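Side-chain contact in DNA protection during starvation protein (Agrobacterium tumefaciens, PDB 1O9R), which oxidises intracellular iron(II) with hydrogen peroxide and stores it as a ferric mineral in a hollow twelve-subunit shell, protecting DNA without binding it: residues I30-V35 with T60-H65. Residues are numbered along the deposited sequence; the frame is centred on the assembly and turned at random.
Sequences IDLALV and TQLDNH
L62 of 60-65 packs against A33 and L32 of 30-35, and this apolar packing makes up most of the contact. L62 and A33 point toward each other's helix, and A33 CA and L62 CA are 5.9 Å apart. The small A33 lets the leucine reach the backbone: L62 CD1 lies 3.8 Å from A33 CA and is equally near A33 N. The two beta carbons also meet, with A33 CB 4.2 Å from L62 CB. The CG of L62 stands anti to its carbonyl carbon (chi1 -72°), and the extended chain beyond it carries CD1 up to the facing helix.

L32 flanks the same methyl. Its CG is 3.9 Å from L62 CD1, and its CD2 is 4.0 Å from L62 CD2. The two leucine side chains cross at about a right angle. By these distances L62 meets backbone at A33 and a branched side chain at L32.

D63 adds a loose approach to the methyl of A33, with D63 OD2 4.3 Å from A33 CB. The carboxylate has its main partner elsewhere, in a salt bridge from OD2 to NE of R59 of the same chain. NH2 of that R59 also bonds to A33 O, so this one guanidinium links the D63 carboxylate to the backbone of the facing helix. The D63 side chain is about 5 Å from that of D67, probably an iron ligand, and it packs on the R59 of a neighbouring subunit.

The segments belong to helices 12-42 and 48-75 of the ferritin-like four-helix bundle. The two segments run antiparallel at 162°, their axes 9.3 Å apart at closest approach. The touching leucines face the bundle interior, where Y114 of helix 103-130 packs on both.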
ATOM      1  N   ILE A  30     -17.326   7.281  25.623  1.00 13.00           N
ATOM      2  CA  ILE A  30     -16.097   6.736  26.207  1.00 13.74           C
ATOM      3  C   ILE A  30     -16.395   5.510  27.058  1.00 14.43           C
ATOM      4  O   ILE A  30     -15.676   4.483  27.022  1.00 14.97           O
ATOM      5  CB  ILE A  30     -15.351   7.787  27.027  1.00 13.53           C
ATOM      6  CG1 ILE A  30     -14.844   8.918  26.100  1.00 14.99           C
ATOM      7  CG2 ILE A  30     -14.189   7.209  27.837  1.00 14.81           C
ATOM      8  CD1 ILE A  30     -14.369  10.195  26.806  1.00 15.45           C
ATOM      9  N   ASP A  31     -17.438   5.579  27.921  1.00 13.77           N
ATOM     10  CA  ASP A  31     -17.771   4.383  28.746  1.00 13.03           C
ATOM     11  C   ASP A  31     -18.058   3.221  27.827  1.00 14.51           C
ATOM     12  O   ASP A  31     -17.583   2.096  28.057  1.00 14.77           O
ATOM     13  CB  ASP A  31     -18.954   4.814  29.637  1.00 14.40           C
ATOM     14  CG  ASP A  31     -19.392   3.749  30.622  1.00 18.95           C
ATOM     15  OD1 ASP A  31     -18.900   2.611  30.661  1.00 20.95           O
ATOM     16  OD2 ASP A  31     -20.280   4.016  31.451  1.00 17.81           O
ATOM     17  N   LEU A  32     -18.842   3.431  26.747  1.00 13.76           N
ATOM     18  CA  LEU A  32     -19.129   2.324  25.843  1.00 14.02           C
ATOM     19  C   LEU A  32     -17.860   1.776  25.191  1.00 13.89           C
ATOM     20  O   LEU A  32     -17.799   0.568  24.978  1.00 13.50           O
ATOM     21  CB  LEU A  32     -20.144   2.799  24.757  1.00 15.66           C
ATOM     22  CG  LEU A  32     -20.780   1.631  23.978  1.00 15.28           C
ATOM     23  CD1 LEU A  32     -21.707   0.874  24.951  1.00 16.17           C
ATOM     24  CD2 LEU A  32     -21.615   2.170  22.833  1.00 14.57           C
ATOM     25  N   ALA A  33     -16.891   2.666  24.915  1.00 12.76           N
ATOM     26  CA  ALA A  33     -15.630   2.150  24.344  1.00 13.48           C
ATOM     27  C   ALA A  33     -14.963   1.238  25.365  1.00 14.09           C
ATOM     28  O   ALA A  33     -14.418   0.182  24.981  1.00 13.65           O
ATOM     29  CB  ALA A  33     -14.726   3.336  24.001  1.00 13.68           C
ATOM     30  N   LEU A  34     -14.957   1.593  26.666  1.00 13.08           N
ATOM     31  CA  LEU A  34     -14.334   0.719  27.678  1.00 13.07           C
ATOM     32  C   LEU A  34     -15.131  -0.562  27.820  1.00 12.19           C
ATOM     33  O   LEU A  34     -14.506  -1.643  27.950  1.00 13.21           O
ATOM     34  CB  LEU A  34     -14.312   1.444  29.047  1.00 14.98           C
ATOM     35  CG  LEU A  34     -13.461   2.721  29.051  1.00 15.19           C
ATOM     36  CD1 LEU A  34     -13.537   3.378  30.446  1.00 18.02           C
ATOM     37  CD2 LEU A  34     -12.007   2.460  28.679  1.00 17.87           C
ATOM     38  N   VAL A  35     -16.457  -0.484  27.773  1.00 13.96           N
ATOM     39  CA  VAL A  35     -17.300  -1.665  27.852  1.00 15.31           C
ATOM     40  C   VAL A  35     -16.991  -2.649  26.744  1.00 13.81           C
ATOM     41  O   VAL A  35     -16.989  -3.877  26.911  1.00 15.12           O
ATOM     42  CB  VAL A  35     -18.783  -1.166  27.737  1.00 15.92           C
ATOM     43  CG1 VAL A  35     -19.672  -2.234  27.250  1.00 18.82           C
ATOM     44  CG2 VAL A  35     -19.226  -0.648  29.127  1.00 16.92           C
ATOM     45  N   THR A  60     -12.796   0.852  17.536  1.00 13.87           N
ATOM     46  CA  THR A  60     -12.141   1.868  16.659  1.00 14.61           C
ATOM     47  C   THR A  60     -13.191   2.901  16.270  1.00 15.07           C
ATOM     48  O   THR A  60     -12.895   4.108  16.277  1.00 14.78           O
ATOM     49  CB  THR A  60     -11.648   1.148  15.368  1.00 15.97           C
ATOM     50  OG1 THR A  60     -10.566   0.309  15.849  1.00 16.80           O
ATOM     51  CG2 THR A  60     -11.057   2.226  14.440  1.00 17.36           C
ATOM     52  N   GLN A  61     -14.417   2.487  15.918  1.00 14.05           N
ATOM     53  CA  GLN A  61     -15.398   3.509  15.535  1.00 13.15           C
ATOM     54  C   GLN A  61     -15.813   4.416  16.666  1.00 13.46           C
ATOM     55  O   GLN A  61     -15.994   5.614  16.495  1.00 14.05           O
ATOM     56  CB  GLN A  61     -16.654   2.789  14.986  1.00 16.44           C
ATOM     57  CG  GLN A  61     -16.362   2.017  13.719  1.00 19.82           C
ATOM     58  CD  GLN A  61     -17.531   1.172  13.253  1.00 23.82           C
ATOM     59  OE1 GLN A  61     -18.627   1.151  13.801  1.00 22.66           O
ATOM     60  NE2 GLN A  61     -17.277   0.399  12.195  1.00 27.51           N
ATOM     61  N   LEU A  62     -15.944   3.859  17.892  1.00 13.05           N
ATOM     62  CA  LEU A  62     -16.305   4.671  19.055  1.00 12.19           C
ATOM     63  C   LEU A  62     -15.161   5.622  19.363  1.00 13.64           C
ATOM     64  O   LEU A  62     -15.377   6.776  19.772  1.00 13.70           O
ATOM     65  CB  LEU A  62     -16.551   3.743  20.273  1.00 13.12           C
ATOM     66  CG  LEU A  62     -17.838   2.920  20.186  1.00 12.16           C
ATOM     67  CD1 LEU A  62     -17.923   1.897  21.330  1.00 14.85           C
ATOM     68  CD2 LEU A  62     -19.088   3.826  20.193  1.00 15.18           C
ATOM     69  N   ASP A  63     -13.910   5.188  19.170  1.00 13.62           N
ATOM     70  CA  ASP A  63     -12.809   6.136  19.372  1.00 13.87           C
ATOM     71  C   ASP A  63     -12.921   7.288  18.394  1.00 13.88           C
ATOM     72  O   ASP A  63     -12.674   8.470  18.808  1.00 14.58           O
ATOM     73  CB  ASP A  63     -11.466   5.424  19.100  1.00 13.84           C
ATOM     74  CG  ASP A  63     -11.089   4.375  20.121  1.00 17.57           C
ATOM     75  OD1 ASP A  63     -10.174   3.575  19.736  1.00 17.22           O
ATOM     76  OD2 ASP A  63     -11.651   4.372  21.229  1.00 16.63           O
ATOM     77  N   ASN A  64     -13.244   7.025  17.157  1.00 12.92           N
ATOM     78  CA  ASN A  64     -13.273   8.084  16.155  1.00 13.54           C
ATOM     79  C   ASN A  64     -14.469   9.017  16.379  1.00 13.19           C
ATOM     80  O   ASN A  64     -14.268  10.248  16.349  1.00 13.22           O
ATOM     81  CB  ASN A  64     -13.349   7.419  14.766  1.00 15.40           C
ATOM     82  CG  ASN A  64     -11.979   6.823  14.369  1.00 18.22           C
ATOM     83  OD1 ASN A  64     -10.926   7.148  14.938  1.00 22.32           O
ATOM     84  ND2 ASN A  64     -12.121   5.921  13.422  1.00 22.90           N
ATOM     85  N   HIS A  65     -15.648   8.459  16.718  1.00 13.53           N
ATOM     86  CA  HIS A  65     -16.763   9.371  17.014  1.00 13.92           C
ATOM     87  C   HIS A  65     -16.540  10.171  18.287  1.00 14.51           C
ATOM     88  O   HIS A  65     -16.939  11.329  18.344  1.00 14.56           O
ATOM     89  CB  HIS A  65     -18.092   8.597  17.030  1.00 15.63           C
ATOM     90  CG  HIS A  65     -18.425   8.135  15.649  1.00 14.94           C
ATOM     91  ND1 HIS A  65     -18.634   9.003  14.615  1.00 14.52           N
ATOM     92  CD2 HIS A  65     -18.593   6.902  15.136  1.00 15.84           C
ATOM     93  CE1 HIS A  65     -18.886   8.297  13.520  1.00 13.48           C
ATOM     94  NE2 HIS A  65     -18.866   7.001  13.798  1.00 16.04           N
TER